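Local coordinates for peroxisomal membrane protein LPX1 (Saccharomyces cerevisiae, PDB 2Y6U) that hydrolyses carboxylic esters in yeast peroxisomes as an alpha/beta hydrolase with acyl esterase, lipase and phospholipase A activity, at residues Leu31-Asp36 and Asp93-Gly98; Phe112-Gly117 and Gly147-Leu152; Ala151-Val156 and Pro274-Asn279; Phe162-Leu167 and Arg284-His289. One frame throughout, in Å; residues are numbered along the deposited sequence. Where two conformers were deposited one is given.

Contact 1. Residues Leu31-Asp36 and Asp93-Gly98; sequences LELTYD and DQVNHG
V95 pushes its two methyl groups between L31 and L33, and this small apolar cluster is the tight part of the contact. CG1 of V95 lies 3.7 Å from CD2 of L33, while CG2 of V95 meets CD1 of L31 at 3.9 Å, the leucine crossing the valine at about a right angle. The valine's first torsion (chi1 -71°) sets CG1 beside its own backbone N, from where it reaches L33 and also rests 3.8 Å from the carbonyl O of E32. V95 is the second residue of a type I beta turn from Q94 to H97, closed by the bond from H97 N to Q94 O. D120 of helix 114-125 touches both L33 and V95.

Toward T34 and D93 the two segments stand farther apart and the contact turns polar and loose. D93 N points at T34 O, but at 3.4 Å the bond is weak although fairly straight (162°). A water beside it bridges the two segments, giving a weak bond to T34 O and a bond of 2.7 Å to D93 OD2. The same carboxylate is held by the backbone N of D99 through OD2 and that of K65 through OD1.

The segments thus join the approach to strand 35-40 to the loop that follows strand 84-92 in the alpha/beta hydrolase sheet. Their chemistry implies cohesion by apolar packing around V95, with a water completing the polar end where direct backbone pairing is weak.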
loop_
_atom_site.group_PDB
_atom_site.type_symbol
_atom_site.label_atom_id
_atom_site.label_comp_id
_atom_site.label_asym_id
_atom_site.label_seq_id
_atom_site.Cartn_x
_atom_site.Cartn_y
_atom_site.Cartn_z
ATOM N N LEU A 31 1.553 -6.831 -15.909
ATOM C CA LEU A 31 2.908 -6.337 -16.069
ATOM C C LEU A 31 3.892 -7.021 -15.147
ATOM O O LEU A 31 3.549 -7.640 -14.124
ATOM C CB LEU A 31 2.921 -4.802 -15.832
ATOM C CG LEU A 31 1.984 -3.969 -16.746
ATOM C CD1 LEU A 31 2.085 -2.436 -16.261
ATOM C CD2 LEU A 31 2.304 -4.177 -18.267
ATOM N N GLU A 32 5.139 -6.926 -15.559
ATOM C CA GLU A 32 6.284 -7.443 -14.795
ATOM C C GLU A 32 7.217 -6.292 -14.488
ATOM O O GLU A 32 7.286 -5.246 -15.200
ATOM C CB GLU A 32 7.042 -8.486 -15.632
ATOM C CG GLU A 32 6.209 -9.788 -15.741
ATOM C CD GLU A 32 6.795 -10.799 -16.668
ATOM O OE1 GLU A 32 6.834 -10.537 -17.857
ATOM O OE2 GLU A 32 7.165 -11.873 -16.198
ATOM N N LEU A 33 8.076 -6.591 -13.532
ATOM C CA LEU A 33 9.192 -5.737 -13.135
ATOM C C LEU A 33 10.496 -6.475 -13.168
ATOM O O LEU A 33 10.517 -7.617 -12.783
ATOM C CB LEU A 33 8.987 -5.299 -11.675
ATOM C CG LEU A 33 7.746 -4.452 -11.328
ATOM C CD1 LEU A 33 7.325 -4.642 -9.823
ATOM C CD2 LEU A 33 8.150 -3.034 -11.800
ATOM N N THR A 34 11.530 -5.848 -13.701
ATOM C CA THR A 34 12.918 -6.399 -13.657
ATOM C C THR A 34 13.753 -5.464 -12.821
ATOM O O THR A 34 13.604 -4.222 -12.930
ATOM C CB THR A 34 13.551 -6.478 -15.057
ATOM O OG1 THR A 34 12.772 -7.373 -15.838
ATOM C CG2 THR A 34 14.992 -6.988 -14.981
ATOM N N TYR A 35 14.568 -6.007 -11.932
ATOM C CA TYR A 35 15.403 -5.195 -11.102
ATOM C C TYR A 35 16.716 -5.925 -10.866
ATOM O O TYR A 35 16.794 -7.146 -11.003
ATOM C CB TYR A 35 14.747 -4.861 -9.752
ATOM C CG TYR A 35 14.337 -6.066 -8.926
ATOM C CD1 TYR A 35 13.149 -6.736 -9.187
ATOM C CD2 TYR A 35 15.103 -6.521 -7.851
ATOM C CE1 TYR A 35 12.763 -7.822 -8.425
ATOM C CE2 TYR A 35 14.705 -7.573 -7.079
ATOM C CZ TYR A 35 13.552 -8.228 -7.373
ATOM O OH TYR A 35 13.143 -9.289 -6.615
ATOM N N ASP A 36 17.759 -5.196 -10.528
ATOM C CA ASP A 36 19.054 -5.808 -10.183
ATOM C C ASP A 36 19.269 -5.726 -8.684
ATOM O O ASP A 36 19.011 -4.633 -8.096
ATOM C CB ASP A 36 20.168 -5.071 -10.940
ATOM C CG ASP A 36 20.104 -5.286 -12.448
ATOM O OD1 ASP A 36 19.419 -6.236 -12.913
ATOM O OD2 ASP A 36 20.778 -4.551 -13.231
ATOM N N ASP A 93 13.880 -0.874 -12.390
ATOM C CA ASP A 93 13.299 -0.217 -13.567
ATOM C C ASP A 93 11.787 -0.235 -13.445
ATOM O O ASP A 93 11.131 -1.285 -13.266
ATOM C CB ASP A 93 13.609 -0.926 -14.844
ATOM C CG ASP A 93 14.985 -0.617 -15.393
ATOM O OD1 ASP A 93 15.496 0.486 -15.210
ATOM O OD2 ASP A 93 15.529 -1.514 -16.061
ATOM N N GLN A 94 11.204 0.947 -13.510
ATOM C CA GLN A 94 9.728 1.068 -13.507
ATOM C C GLN A 94 9.187 0.300 -14.728
ATOM O O GLN A 94 9.913 0.079 -15.715
ATOM C CB GLN A 94 9.378 2.526 -13.628
ATOM C CG GLN A 94 9.729 3.359 -12.382
ATOM C CD GLN A 94 8.920 2.870 -11.189
ATOM O OE1 GLN A 94 7.693 2.903 -11.176
ATOM N NE2 GLN A 94 9.615 2.437 -10.162
ATOM N N VAL A 95 7.886 -0.053 -14.702
ATOM C CA VAL A 95 7.293 -0.962 -15.691
ATOM C C VAL A 95 7.489 -0.517 -17.118
ATOM O O VAL A 95 7.611 -1.365 -18.003
ATOM C CB VAL A 95 5.757 -1.210 -15.458
ATOM C CG1 VAL A 95 5.480 -2.080 -14.193
ATOM C CG2 VAL A 95 4.980 0.113 -15.479
ATOM N N ASN A 96 7.520 0.808 -17.349
ATOM C CA ASN A 96 7.668 1.323 -18.673
ATOM C C ASN A 96 9.040 1.884 -19.047
ATOM O O ASN A 96 9.155 2.680 -19.954
ATOM C CB ASN A 96 6.518 2.351 -18.907
ATOM C CG ASN A 96 6.633 3.550 -18.030
ATOM O OD1 ASN A 96 7.322 3.507 -17.028
ATOM N ND2 ASN A 96 6.008 4.663 -18.449
ATOM N N HIS A 97 10.049 1.481 -18.284
ATOM C CA HIS A 97 11.446 1.869 -18.463
ATOM C C HIS A 97 12.394 0.639 -18.582
ATOM O O HIS A 97 12.121 -0.392 -17.998
ATOM C CB HIS A 97 11.930 2.749 -17.297
ATOM C CG HIS A 97 11.302 4.119 -17.267
ATOM N ND1 HIS A 97 9.981 4.317 -16.874
ATOM C CD2 HIS A 97 11.832 5.354 -17.472
ATOM C CE1 HIS A 97 9.706 5.615 -16.987
ATOM N NE2 HIS A 97 10.823 6.270 -17.255
ATOM N N GLY A 98 13.526 0.802 -19.251
ATOM C CA GLY A 98 14.644 -0.157 -19.106
ATOM C C GLY A 98 14.205 -1.564 -19.441
ATOM O O GLY A 98 13.495 -1.795 -20.420
HETATM O O HOH W 1 15.464 -3.839 -14.740
#

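Contact 2. Residues Phe112-Gly117 and Gly147-Leu152; sequences FNWIDG and GGFQAL
Q150 NE2 gives a hydrogen bond of 3.0 Å to the carbonyl O of W114 and a weak second one to Q94 OE1, so the nitrogen is shared between two carbonyl oxygens. The bond to W114 is nearly straight (165°), lies on a lone pair of the oxygen and falls close to the glutamine amide plane. G117 makes room for this amide, its CA only 3.5 Å from NE2.

W114 and F149 form a T-shaped stack with planes at 87°. CE3 on the edge of the indole stands over the phenylalanine face, 3.5 Å from CG. With CG anti to the backbone N (chi1 -180°), F149 turns this face to the tryptophan while CG1 of I115 touches its rim. The F272 ring also meets both aromatics. Replacing F149 by an alanine would take away the face under the indole edge and is likely to leave W114 CE3 and I115 CG1 without their partner.

N113 caps helix 114-125, its OD1 accepting from D116 N and more weakly from I115 N. One directed amide bond and the T-shaped pair thus fasten this helix to helix 146-157, whose start, with G147, belongs to a probable GxSxG nucleophile elbow.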
loop_
_atom_site.group_PDB
_atom_site.type_symbol
_atom_site.label_atom_id
_atom_site.label_comp_id
_atom_site.label_asym_id
_atom_site.label_seq_id
_atom_site.Cartn_x
_atom_site.Cartn_y
_atom_site.Cartn_z
ATOM N N PHE A 112 0.367 5.846 -17.011
ATOM C CA PHE A 112 1.370 5.467 -16.059
ATOM C C PHE A 112 1.269 6.352 -14.797
ATOM O O PHE A 112 1.544 7.579 -14.816
ATOM C CB PHE A 112 2.761 5.545 -16.685
ATOM C CG PHE A 112 3.840 5.264 -15.732
ATOM C CD1 PHE A 112 3.910 4.049 -15.080
ATOM C CD2 PHE A 112 4.737 6.240 -15.397
ATOM C CE1 PHE A 112 4.888 3.816 -14.130
ATOM C CE2 PHE A 112 5.775 5.961 -14.534
ATOM C CZ PHE A 112 5.845 4.838 -13.887
ATOM N N ASN A 113 0.775 5.736 -13.717
ATOM C CA ASN A 113 0.427 6.454 -12.505
ATOM C C ASN A 113 1.647 6.228 -11.566
ATOM O O ASN A 113 2.007 5.077 -11.207
ATOM C CB ASN A 113 -0.882 5.851 -11.934
ATOM C CG ASN A 113 -1.258 6.438 -10.597
ATOM O OD1 ASN A 113 -0.424 6.356 -9.652
ATOM N ND2 ASN A 113 -2.488 6.928 -10.449
ATOM N N TRP A 114 2.303 7.286 -11.129
ATOM C CA TRP A 114 3.589 7.107 -10.441
ATOM C C TRP A 114 3.365 6.434 -9.086
ATOM O O TRP A 114 4.325 5.834 -8.557
ATOM C CB TRP A 114 4.284 8.445 -10.228
ATOM C CG TRP A 114 4.742 9.139 -11.447
ATOM C CD1 TRP A 114 4.600 8.720 -12.756
ATOM C CD2 TRP A 114 5.473 10.322 -11.485
ATOM N NE1 TRP A 114 5.108 9.662 -13.608
ATOM C CE2 TRP A 114 5.740 10.611 -12.870
ATOM C CE3 TRP A 114 5.931 11.216 -10.512
ATOM C CZ2 TRP A 114 6.415 11.741 -13.261
ATOM C CZ3 TRP A 114 6.677 12.269 -10.880
ATOM C CH2 TRP A 114 6.862 12.596 -12.287
ATOM N N ILE A 115 2.145 6.544 -8.526
ATOM C CA ILE A 115 1.805 5.884 -7.259
ATOM C C ILE A 115 1.755 4.346 -7.447
ATOM O O ILE A 115 2.214 3.585 -6.591
ATOM C CB ILE A 115 0.600 6.419 -6.596
ATOM C CG1 ILE A 115 0.715 7.949 -6.328
ATOM C CG2 ILE A 115 0.370 5.656 -5.206
ATOM C CD1 ILE A 115 -0.543 8.614 -5.865
ATOM N N ASP A 116 1.196 3.895 -8.552
ATOM C CA ASP A 116 1.291 2.449 -8.961
ATOM C C ASP A 116 2.780 2.043 -8.998
ATOM O O ASP A 116 3.156 0.971 -8.505
ATOM C CB ASP A 116 0.701 2.197 -10.325
ATOM C CG ASP A 116 -0.802 2.379 -10.393
ATOM O OD1 ASP A 116 -1.493 2.700 -9.394
ATOM O OD2 ASP A 116 -1.339 2.280 -11.571
ATOM N N GLY A 117 3.622 2.871 -9.592
ATOM C CA GLY A 117 5.043 2.605 -9.626
ATOM C C GLY A 117 5.671 2.525 -8.188
ATOM O O GLY A 117 6.538 1.717 -7.941
ATOM N N GLY A 147 11.431 9.356 -9.396
ATOM C CA GLY A 147 11.870 8.468 -8.348
ATOM C C GLY A 147 11.822 9.120 -6.978
ATOM O O GLY A 147 11.591 8.470 -5.973
ATOM N N GLY A 148 12.000 10.424 -6.957
ATOM C CA GLY A 148 11.893 11.208 -5.722
ATOM C C GLY A 148 10.459 11.279 -5.290
ATOM O O GLY A 148 10.162 11.124 -4.087
ATOM N N PHE A 149 9.587 11.634 -6.228
ATOM C CA PHE A 149 8.125 11.526 -5.924
ATOM C C PHE A 149 7.856 10.128 -5.311
ATOM O O PHE A 149 7.098 9.993 -4.313
ATOM C CB PHE A 149 7.328 11.751 -7.201
ATOM C CG PHE A 149 5.837 11.677 -7.053
ATOM C CD1 PHE A 149 5.202 10.416 -6.901
ATOM C CD2 PHE A 149 5.056 12.828 -7.087
ATOM C CE1 PHE A 149 3.805 10.355 -6.799
ATOM C CE2 PHE A 149 3.678 12.775 -6.998
ATOM C CZ PHE A 149 3.033 11.533 -6.844
ATOM N N GLN A 150 8.329 9.082 -5.993
ATOM C CA GLN A 150 8.033 7.701 -5.584
ATOM C C GLN A 150 8.604 7.298 -4.252
ATOM O O GLN A 150 7.944 6.611 -3.524
ATOM C CB GLN A 150 8.405 6.724 -6.685
ATOM C CG GLN A 150 7.548 6.942 -7.929
ATOM C CD GLN A 150 7.973 6.061 -9.073
ATOM O OE1 GLN A 150 9.169 5.921 -9.341
ATOM N NE2 GLN A 150 7.017 5.517 -9.789
ATOM N N ALA A 151 9.755 7.864 -3.900
ATOM C CA ALA A 151 10.331 7.666 -2.557
ATOM C C ALA A 151 9.365 8.147 -1.479
ATOM O O ALA A 151 9.144 7.480 -0.500
ATOM C CB ALA A 151 11.703 8.368 -2.424
ATOM N N LEU A 152 8.885 9.383 -1.634
ATOM C CA LEU A 152 7.863 9.928 -0.748
ATOM C C LEU A 152 6.584 9.086 -0.685
ATOM O O LEU A 152 6.087 8.760 0.398
ATOM C CB LEU A 152 7.511 11.373 -1.166
ATOM C CG LEU A 152 8.568 12.418 -0.970
ATOM C CD1 LEU A 152 8.266 13.742 -1.785
ATOM C CD2 LEU A 152 8.719 12.715 0.567
#

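Contact 3. Residues Ala151-Val156 and Pro274-Asn279; sequences ALACDV and PFLISN
Two helices of the alpha/beta hydrolase fold, 146-157 and 273-279, pack here with their short segments crossing at 68° and their axes 10.1 Å apart. L276 is the main bump. Its first torsion carries CG anti to the backbone N (chi1 -179°), and the branch end then enters the hollow between L152 and A153: CD1 lies 3.7 Å from A153 N and 4.0 Å from A153 CB, while CD2 turns to the side chain of L152. The small alanine lets the leucine come in against the helix backbone.

One turn on, V156 is the bump from the other helix. It sits in the angle formed by F275, L276 and N279, CG1 touching N279 CB at 3.7 Å and CG2 facing L276 CD1. Alanine in place of V156 would lose both methyls and is likely to open a gap between L276 and N279.

F282 of the second subunit pairs edge-to-face with F275, and V156 and N279 also join the dimer contact. N279 OD1 accepts from ND2 of N279 of the second subunit, while its own ND2 bonds to F275 O at 2.8 Å and stands 3.6 Å above the centre of the F275 ring.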
loop_
_atom_site.group_PDB
_atom_site.type_symbol
_atom_site.label_atom_id
_atom_site.label_comp_id
_atom_site.label_asym_id
_atom_site.label_seq_id
_atom_site.Cartn_x
_atom_site.Cartn_y
_atom_site.Cartn_z
ATOM N N ALA A 151 9.755 7.864 -3.900
ATOM C CA ALA A 151 10.331 7.666 -2.557
ATOM C C ALA A 151 9.365 8.147 -1.479
ATOM O O ALA A 151 9.144 7.480 -0.500
ATOM C CB ALA A 151 11.703 8.368 -2.424
ATOM N N LEU A 152 8.885 9.383 -1.634
ATOM C CA LEU A 152 7.863 9.928 -0.748
ATOM C C LEU A 152 6.584 9.086 -0.685
ATOM O O LEU A 152 6.087 8.760 0.398
ATOM C CB LEU A 152 7.511 11.373 -1.166
ATOM C CG LEU A 152 8.568 12.418 -0.970
ATOM C CD1 LEU A 152 8.266 13.742 -1.785
ATOM C CD2 LEU A 152 8.719 12.715 0.567
ATOM N N ALA A 153 6.106 8.653 -1.856
ATOM C CA ALA A 153 4.899 7.858 -1.900
ATOM C C ALA A 153 5.076 6.499 -1.249
ATOM O O ALA A 153 4.160 6.016 -0.606
ATOM C CB ALA A 153 4.374 7.699 -3.367
ATOM N N CYS A 154 6.272 5.922 -1.387
ATOM C CA CYS A 154 6.589 4.702 -0.656
ATOM C C CYS A 154 6.380 4.857 0.811
ATOM O O CYS A 154 5.747 3.988 1.448
ATOM C CB CYS A 154 8.055 4.266 -0.864
ATOM S SG CYS A 154 8.285 3.484 -2.537
ATOM N N ASP A 155 6.882 5.914 1.372
ATOM C CA ASP A 155 6.726 6.111 2.836
ATOM C C ASP A 155 5.294 6.335 3.217
ATOM O O ASP A 155 4.824 5.820 4.269
ATOM C CB ASP A 155 7.615 7.233 3.343
ATOM C CG ASP A 155 7.677 7.269 4.887
ATOM O OD1 ASP A 155 8.338 6.340 5.416
ATOM O OD2 ASP A 155 6.972 8.107 5.512
ATOM N N VAL A 156 4.516 7.053 2.367
ATOM C CA VAL A 156 3.138 7.274 2.627
ATOM C C VAL A 156 2.363 5.967 2.713
ATOM O O VAL A 156 1.523 5.751 3.608
ATOM C CB VAL A 156 2.495 8.254 1.581
ATOM C CG1 VAL A 156 0.950 8.254 1.763
ATOM C CG2 VAL A 156 3.118 9.748 1.760
ATOM N N PRO A 274 -2.056 15.094 -6.505
ATOM C CA PRO A 274 -2.747 15.670 -5.339
ATOM C C PRO A 274 -2.708 14.751 -4.121
ATOM O O PRO A 274 -2.544 15.211 -3.005
ATOM C CB PRO A 274 -4.163 15.854 -5.842
ATOM C CG PRO A 274 -3.900 16.346 -7.329
ATOM C CD PRO A 274 -2.921 15.279 -7.698
ATOM N N PHE A 275 -2.814 13.468 -4.383
ATOM C CA PHE A 275 -2.769 12.457 -3.304
ATOM C C PHE A 275 -1.438 12.504 -2.544
ATOM O O PHE A 275 -1.388 12.566 -1.330
ATOM C CB PHE A 275 -2.989 11.072 -3.877
ATOM C CG PHE A 275 -2.883 9.976 -2.792
ATOM C CD1 PHE A 275 -3.949 9.701 -1.985
ATOM C CD2 PHE A 275 -1.702 9.390 -2.530
ATOM C CE1 PHE A 275 -3.840 8.709 -0.978
ATOM C CE2 PHE A 275 -1.603 8.395 -1.556
ATOM C CZ PHE A 275 -2.668 8.070 -0.801
ATOM N N LEU A 276 -0.334 12.609 -3.278
ATOM C CA LEU A 276 1.003 12.714 -2.700
ATOM C C LEU A 276 1.174 14.024 -1.948
ATOM O O LEU A 276 1.545 14.019 -0.761
ATOM C CB LEU A 276 2.125 12.449 -3.720
ATOM C CG LEU A 276 3.417 12.596 -2.865
ATOM C CD1 LEU A 276 3.559 11.343 -1.874
ATOM C CD2 LEU A 276 4.613 13.094 -3.442
ATOM N N ILE A 277 0.767 15.146 -2.564
ATOM C CA ILE A 277 0.859 16.425 -2.013
ATOM C C ILE A 277 0.132 16.484 -0.702
ATOM O O ILE A 277 0.649 17.087 0.280
ATOM C CB ILE A 277 0.374 17.520 -2.983
ATOM C CG1 ILE A 277 1.331 17.565 -4.229
ATOM C CG2 ILE A 277 0.155 18.901 -2.329
ATOM C CD1 ILE A 277 0.725 18.337 -5.420
ATOM N N SER A 278 -1.065 15.918 -0.670
ATOM C CA SER A 278 -1.879 15.952 0.544
ATOM C C SER A 278 -1.256 15.133 1.769
ATOM O O SER A 278 -1.705 15.299 2.940
ATOM C CB SER A 278 -3.232 15.367 0.229
ATOM O OG SER A 278 -4.105 15.528 1.346
ATOM N N ASN A 279 -0.349 14.245 1.459
ATOM C CA ASN A 279 0.227 13.292 2.371
ATOM C C ASN A 279 1.666 13.477 2.758
ATOM O O ASN A 279 2.207 12.748 3.646
ATOM C CB ASN A 279 -0.043 11.849 1.888
ATOM C CG ASN A 279 -1.454 11.504 2.117
ATOM O OD1 ASN A 279 -1.913 11.586 3.277
ATOM N ND2 ASN A 279 -2.247 11.279 1.053
#

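Contact 4. Residues Phe162-Leu167 and Arg284-His289; sequences FHLLIL and RKRTIH
Neighbouring parallel strands of the central alpha/beta hydrolase sheet, 164-168 and 286-292, meet here, pairing L165 with T287, I166 with I288 and L167 with H289. L165 bonds to strand 286-292 through both its N-H and its C=O, its N donating to R286 O and its O accepting from I288 N at 2.8 Å. L167 N then reaches I288 O at 2.8 Å, almost perfectly straight (179°) and close to the line of the C=O bond.

Side chains alternate between the two faces of the sheet. L165, L167 and T287 lie on the face toward helix 146-157, where L167 CD1 packs on T287 CG2 at 3.5 Å. T287 OG1 sits beside its own backbone N (chi1 -59°) and donates to K285 O, leaving CG2 for the leucine. Helix 146-157 over this face is the crossover of a beta-alpha-beta unit from strand 137-144 to strand 164-168. On the other face I166 and I288 run side by side and point the same way, their CG1 atoms 4.2 Å apart, with helix 330-347 over both; L164 likewise lies alongside the aliphatic stem of R286, whose guanidinium turns away to N312.

K285 was modelled in two conformers; in one of them it bends at its second and fourth torsions toward the F162 carbonyl oxygen, and NZ donates to F162 O at 2.6 Å, tilted from the carbonyl plane. In that conformer the ammonium also makes a salt bridge to D155 and a bond to P159 O. Nearby a water links H163 O, which accepts from it, to R286 N, which donates to it at 2.9 Å.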
loop_
_atom_site.group_PDB
_atom_site.type_symbol
_atom_site.label_atom_id
_atom_site.label_comp_id
_atom_site.label_asym_id
_atom_site.label_seq_id
_atom_site.Cartn_x
_atom_site.Cartn_y
_atom_site.Cartn_z
ATOM N N PHE A 162 11.379 2.503 4.993
ATOM C CA PHE A 162 12.588 3.311 4.817
ATOM C C PHE A 162 12.830 4.218 6.040
ATOM O O PHE A 162 11.939 4.935 6.460
ATOM C CB PHE A 162 12.546 4.079 3.476
ATOM C CG PHE A 162 12.520 3.192 2.307
ATOM C CD1 PHE A 162 13.592 2.441 1.955
ATOM C CD2 PHE A 162 11.430 3.204 1.453
ATOM C CE1 PHE A 162 13.526 1.569 0.869
ATOM C CE2 PHE A 162 11.389 2.361 0.332
ATOM C CZ PHE A 162 12.433 1.566 0.054
ATOM N N HIS A 163 14.043 4.255 6.519
ATOM C CA HIS A 163 14.388 5.090 7.638
ATOM C C HIS A 163 14.900 6.469 7.195
ATOM O O HIS A 163 14.927 7.368 7.990
ATOM C CB HIS A 163 15.493 4.380 8.421
ATOM C CG HIS A 163 15.082 3.035 8.916
ATOM N ND1 HIS A 163 15.346 1.879 8.201
ATOM C CD2 HIS A 163 14.341 2.659 10.004
ATOM C CE1 HIS A 163 14.816 0.839 8.853
ATOM N NE2 HIS A 163 14.192 1.283 9.942
ATOM N N LEU A 164 15.434 6.545 6.000
ATOM C CA LEU A 164 16.068 7.768 5.457
ATOM C C LEU A 164 15.663 7.886 3.981
ATOM O O LEU A 164 15.723 6.876 3.215
ATOM C CB LEU A 164 17.580 7.635 5.584
ATOM C CG LEU A 164 18.395 8.765 4.947
ATOM C CD1 LEU A 164 18.098 10.099 5.731
ATOM C CD2 LEU A 164 19.894 8.416 5.028
ATOM N N LEU A 165 15.207 9.071 3.570
ATOM C CA LEU A 165 14.819 9.378 2.178
ATOM C C LEU A 165 15.803 10.377 1.655
ATOM O O LEU A 165 16.137 11.373 2.364
ATOM C CB LEU A 165 13.427 9.990 2.134
ATOM C CG LEU A 165 12.251 9.020 2.185
ATOM C CD1 LEU A 165 12.130 8.130 3.445
ATOM C CD2 LEU A 165 11.002 9.882 1.891
ATOM N N ILE A 166 16.316 10.155 0.454
ATOM C CA ILE A 166 17.203 11.078 -0.197
ATOM C C ILE A 166 16.569 11.364 -1.575
ATOM O O ILE A 166 16.412 10.474 -2.424
ATOM C CB ILE A 166 18.620 10.533 -0.386
ATOM C CG1 ILE A 166 19.207 10.100 0.983
ATOM C CG2 ILE A 166 19.474 11.628 -1.126
ATOM C CD1 ILE A 166 20.640 9.575 0.930
ATOM N N LEU A 167 16.114 12.579 -1.754
ATOM C CA LEU A 167 15.402 12.985 -2.931
ATOM C C LEU A 167 16.282 13.897 -3.742
ATOM O O LEU A 167 16.685 14.978 -3.261
ATOM C CB LEU A 167 14.119 13.730 -2.480
ATOM C CG LEU A 167 13.271 13.123 -1.379
ATOM C CD1 LEU A 167 12.072 14.050 -1.068
ATOM C CD2 LEU A 167 12.776 11.721 -1.736
ATOM N N ARG A 284 7.483 11.387 8.145
ATOM C CA ARG A 284 8.137 11.848 9.402
ATOM C C ARG A 284 9.628 11.560 9.387
ATOM O O ARG A 284 10.373 12.073 10.243
ATOM C CB ARG A 284 7.547 11.131 10.601
ATOM C CG ARG A 284 6.136 11.389 10.803
ATOM C CD ARG A 284 5.872 10.711 12.100
ATOM N NE ARG A 284 4.490 10.375 12.291
ATOM C CZ ARG A 284 4.008 9.927 13.446
ATOM N NH1 ARG A 284 4.835 9.725 14.480
ATOM N NH2 ARG A 284 2.711 9.660 13.552
ATOM N N LYS A 285 10.086 10.837 8.390
ATOM C CA LYS A 285 11.465 10.416 8.295
ATOM C C LYS A 285 12.396 11.540 7.938
ATOM O O LYS A 285 12.043 12.434 7.200
ATOM C CB LYS A 285 11.612 9.342 7.181
ATOM C CG LYS A 285 10.691 8.182 7.303
ATOM C CD LYS A 285 10.873 7.365 8.619
ATOM C CE LYS A 285 9.785 6.301 8.788
ATOM N NZ LYS A 285 9.710 5.380 7.640
ATOM N N ARG A 286 13.633 11.438 8.388
ATOM C CA ARG A 286 14.650 12.309 7.885
ATOM C C ARG A 286 14.690 12.227 6.364
ATOM O O ARG A 286 14.815 11.141 5.809
ATOM C CB ARG A 286 15.982 11.799 8.431
ATOM C CG ARG A 286 17.160 12.571 7.870
ATOM C CD ARG A 286 17.344 13.733 8.645
ATOM N NE ARG A 286 18.621 14.483 8.514
ATOM C CZ ARG A 286 18.710 15.822 8.693
ATOM N NH1 ARG A 286 17.621 16.595 8.955
ATOM N NH2 ARG A 286 19.909 16.410 8.594
ATOM N N THR A 287 14.599 13.378 5.708
ATOM C CA THR A 287 14.529 13.498 4.280
ATOM C C THR A 287 15.521 14.547 3.807
ATOM O O THR A 287 15.553 15.776 4.290
ATOM C CB THR A 287 13.089 13.886 3.903
ATOM O OG1 THR A 287 12.191 12.898 4.380
ATOM C CG2 THR A 287 12.966 14.012 2.350
ATOM N N ILE A 288 16.443 14.093 2.997
ATOM C CA ILE A 288 17.444 14.947 2.386
ATOM C C ILE A 288 16.942 15.332 1.002
ATOM O O ILE A 288 16.560 14.462 0.214
ATOM C CB ILE A 288 18.746 14.164 2.203
ATOM C CG1 ILE A 288 19.170 13.458 3.478
ATOM C CG2 ILE A 288 19.825 15.057 1.625
ATOM C CD1 ILE A 288 19.287 14.392 4.815
ATOM N N HIS A 289 17.025 16.609 0.651
ATOM C CA HIS A 289 16.559 17.099 -0.607
ATOM C C HIS A 289 17.765 17.695 -1.269
ATOM O O HIS A 289 18.371 18.623 -0.753
ATOM C CB HIS A 289 15.496 18.129 -0.313
ATOM C CG HIS A 289 14.810 18.687 -1.512
ATOM N ND1 HIS A 289 13.923 19.739 -1.404
ATOM C CD2 HIS A 289 14.873 18.362 -2.835
ATOM C CE1 HIS A 289 13.463 20.023 -2.599
ATOM N NE2 HIS A 289 13.993 19.189 -3.483
HETATM O O HOH W 2 14.232 9.095 9.960
#

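Overall arrangement
All four contacts are largely buried, but contact 3 borders the second subunit through V156, F275, S278 and N279 and contact 2 touches it slightly through D116, whereas contacts 1 and 4 touch no other chain. Contacts 1 and 4 reach the same mixed sheet on opposite sides of the chain's centre, about 24 Å apart between centres: contact 4 is regular backbone pairing, contact 1 apolar packing with a bridging water. Contacts 2 and 3 share helix 146-157 and differ as amide bond and aromatic stack differ from interlocking aliphatic groups. Q94 joins contact 1 to Q150 of contact 2, probably by a weak hydrogen bond; in one conformer of K285 its salt bridge with D155 joins contacts 3 and 4.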